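Local coordinates for ethylbenzene dehydrogenase alpha-subunit (Aromatoleum aromaticum, PDB 2IVF), which belongs to the molybdopterin oxidoreductase family and carries a molybdenum atom, two pterin guanine dinucleotide ligands and an iron/sulfur cluster, at residues D172-S177 against P600-L605. Numbering follows the deposited sequence.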
loop_
_atom_site.group_PDB
_atom_site.type_symbol
_atom_site.label_atom_id
_atom_site.label_comp_id
_atom_site.label_asym_id
_atom_site.label_seq_id
_atom_site.Cartn_x
_atom_site.Cartn_y
_atom_site.Cartn_z
ATOM N N ASP A 172 10.473 -31.645 -20.664
ATOM C CA ASP A 172 10.844 -31.883 -22.054
ATOM C C ASP A 172 11.442 -30.641 -22.706
ATOM O O ASP A 172 12.383 -30.762 -23.499
ATOM C CB ASP A 172 9.647 -32.353 -22.853
ATOM C CG ASP A 172 9.442 -33.848 -22.783
ATOM O OD1 ASP A 172 10.387 -34.625 -22.498
ATOM O OD2 ASP A 172 8.296 -34.247 -23.026
ATOM N N SER A 173 10.888 -29.463 -22.434
ATOM C CA SER A 173 11.433 -28.247 -23.061
ATOM C C SER A 173 12.862 -27.941 -22.527
ATOM O O SER A 173 13.755 -27.506 -23.277
ATOM C CB SER A 173 10.509 -27.063 -22.859
ATOM O OG SER A 173 10.646 -26.575 -21.533
ATOM N N ILE A 174 13.077 -28.196 -21.231
ATOM C CA ILE A 174 14.418 -28.073 -20.626
ATOM C C ILE A 174 15.429 -29.014 -21.297
ATOM O O ILE A 174 16.529 -28.623 -21.702
ATOM C CB ILE A 174 14.356 -28.313 -19.086
ATOM C CG1 ILE A 174 13.575 -27.192 -18.400
ATOM C CG2 ILE A 174 15.743 -28.419 -18.494
ATOM C CD1 ILE A 174 13.296 -27.463 -16.894
ATOM N N ILE A 175 15.037 -30.273 -21.405
ATOM C CA ILE A 175 15.815 -31.274 -22.090
ATOM C C ILE A 175 16.089 -30.873 -23.528
ATOM O O ILE A 175 17.230 -30.906 -23.966
ATOM C CB ILE A 175 15.104 -32.619 -22.058
ATOM C CG1 ILE A 175 15.038 -33.128 -20.612
ATOM C CG2 ILE A 175 15.835 -33.634 -22.894
ATOM C CD1 ILE A 175 14.194 -34.346 -20.411
ATOM N N ASP A 176 15.053 -30.479 -24.257
ATOM C CA ASP A 176 15.230 -30.103 -25.682
ATOM C C ASP A 176 16.329 -29.021 -25.829
ATOM O O ASP A 176 17.225 -29.097 -26.651
ATOM C CB ASP A 176 13.914 -29.533 -26.224
ATOM C CG ASP A 176 12.849 -30.596 -26.470
ATOM O OD1 ASP A 176 13.151 -31.784 -26.520
ATOM O OD2 ASP A 176 11.675 -30.206 -26.599
ATOM N N SER A 177 16.259 -28.008 -24.977
ATOM C CA SER A 177 17.190 -26.874 -25.102
ATOM C C SER A 177 18.605 -27.236 -24.645
ATOM O O SER A 177 19.604 -26.853 -25.269
ATOM C CB SER A 177 16.648 -25.689 -24.345
ATOM O OG SER A 177 17.591 -24.631 -24.368
ATOM N N PRO A 600 17.967 -18.006 -25.938
ATOM C CA PRO A 600 17.118 -18.416 -24.826
ATOM C C PRO A 600 15.941 -19.245 -25.351
ATOM O O PRO A 600 15.364 -18.883 -26.385
ATOM C CB PRO A 600 16.613 -17.096 -24.241
ATOM C CG PRO A 600 17.221 -16.023 -25.000
ATOM C CD PRO A 600 18.060 -16.547 -26.090
ATOM N N GLN A 601 15.629 -20.363 -24.687
ATOM C CA GLN A 601 14.545 -21.257 -25.149
ATOM C C GLN A 601 13.510 -21.586 -24.095
ATOM O O GLN A 601 12.360 -21.864 -24.434
ATOM C CB GLN A 601 15.096 -22.553 -25.726
ATOM C CG GLN A 601 15.949 -22.307 -26.964
ATOM C CD GLN A 601 15.895 -23.416 -27.951
ATOM O OE1 GLN A 601 16.045 -24.596 -27.609
ATOM N NE2 GLN A 601 15.690 -23.057 -29.208
ATOM N N VAL A 602 13.933 -21.598 -22.836
ATOM C CA VAL A 602 13.039 -21.896 -21.709
ATOM C C VAL A 602 13.143 -20.800 -20.661
ATOM O O VAL A 602 14.227 -20.436 -20.207
ATOM C CB VAL A 602 13.325 -23.281 -21.122
ATOM C CG1 VAL A 602 12.357 -23.599 -19.970
ATOM C CG2 VAL A 602 13.214 -24.310 -22.196
ATOM N N TYR A 603 11.983 -20.280 -20.267
ATOM C CA TYR A 603 11.930 -19.072 -19.499
ATOM C C TYR A 603 11.004 -19.319 -18.375
ATOM O O TYR A 603 9.865 -19.657 -18.602
ATOM C CB TYR A 603 11.430 -17.938 -20.376
ATOM C CG TYR A 603 11.371 -16.617 -19.697
ATOM C CD1 TYR A 603 10.231 -16.238 -18.963
ATOM C CD2 TYR A 603 12.429 -15.718 -19.787
ATOM C CE1 TYR A 603 10.168 -15.010 -18.366
ATOM C CE2 TYR A 603 12.357 -14.482 -19.203
ATOM C CZ TYR A 603 11.241 -14.135 -18.495
ATOM O OH TYR A 603 11.186 -12.905 -17.893
ATOM N N MET A 604 11.516 -19.178 -17.156
ATOM C CA MET A 604 10.753 -19.461 -15.965
ATOM C C MET A 604 10.356 -18.166 -15.272
ATOM O O MET A 604 11.202 -17.336 -14.952
ATOM C CB MET A 604 11.593 -20.307 -15.020
ATOM C CG MET A 604 10.978 -20.576 -13.705
ATOM S SD MET A 604 11.950 -21.818 -12.882
ATOM C CE MET A 604 11.253 -21.802 -11.239
ATOM N N LEU A 605 9.053 -18.013 -15.058
ATOM C CA LEU A 605 8.482 -16.885 -14.304
ATOM C C LEU A 605 8.227 -17.351 -12.884
ATOM O O LEU A 605 7.444 -18.285 -12.654
ATOM C CB LEU A 605 7.172 -16.426 -14.940
ATOM C CG LEU A 605 7.216 -15.748 -16.302
ATOM C CD1 LEU A 605 5.862 -15.873 -17.003
ATOM C CD2 LEU A 605 7.590 -14.286 -16.087
#
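Val602 lays its branched tip over the turn of helix made by Ser173, Ile174 and Ser177, an alpha/beta layer contact within the molybdopterin oxidoreductase family region: helix 163-181 packs on one face of a mixed sheet through strand 602-606. The two short axes come within 9.2 Å at 139° between their chain directions, so the strand runs obliquely against the helix. Both methyls of Val602 take part. CG2 points into the helix backbone, 3.4 Å from Ser173 O, a carbonyl already engaged by Ser177 N in the helical ladder. CG1, set anti to the backbone N (chi1 -178°), meets Ile174 CG1 at 4.1 Å, and these two side chains cross at about a right angle. Ser173 OG lies 3.5 Å from Val602 CG2 in a van der Waals contact, while its hydrogen bond goes to Ile170 O, three residues back in the same helix. Beyond this pair, Ile174 packs on Val698 of helix 687-704, while Val602 also touches Phe186 and Phe633 on the two adjoining strands, 186-188 and 631-636.

Just before the strand, Gln601 takes over and meets Ser177. No hydrogen bond joins the two segments. Ser177 OG, bonded to Gln181 NE2, meets Gln601 CB at 3.5 Å. With CG beside its backbone N (chi1 -63°) and a bend at chi2, the Gln601 chain brings its amide oxygen alongside Ser177, where OE1 sits 3.5 Å from Ser177 CB and 3.6 Å from Ser177 CA.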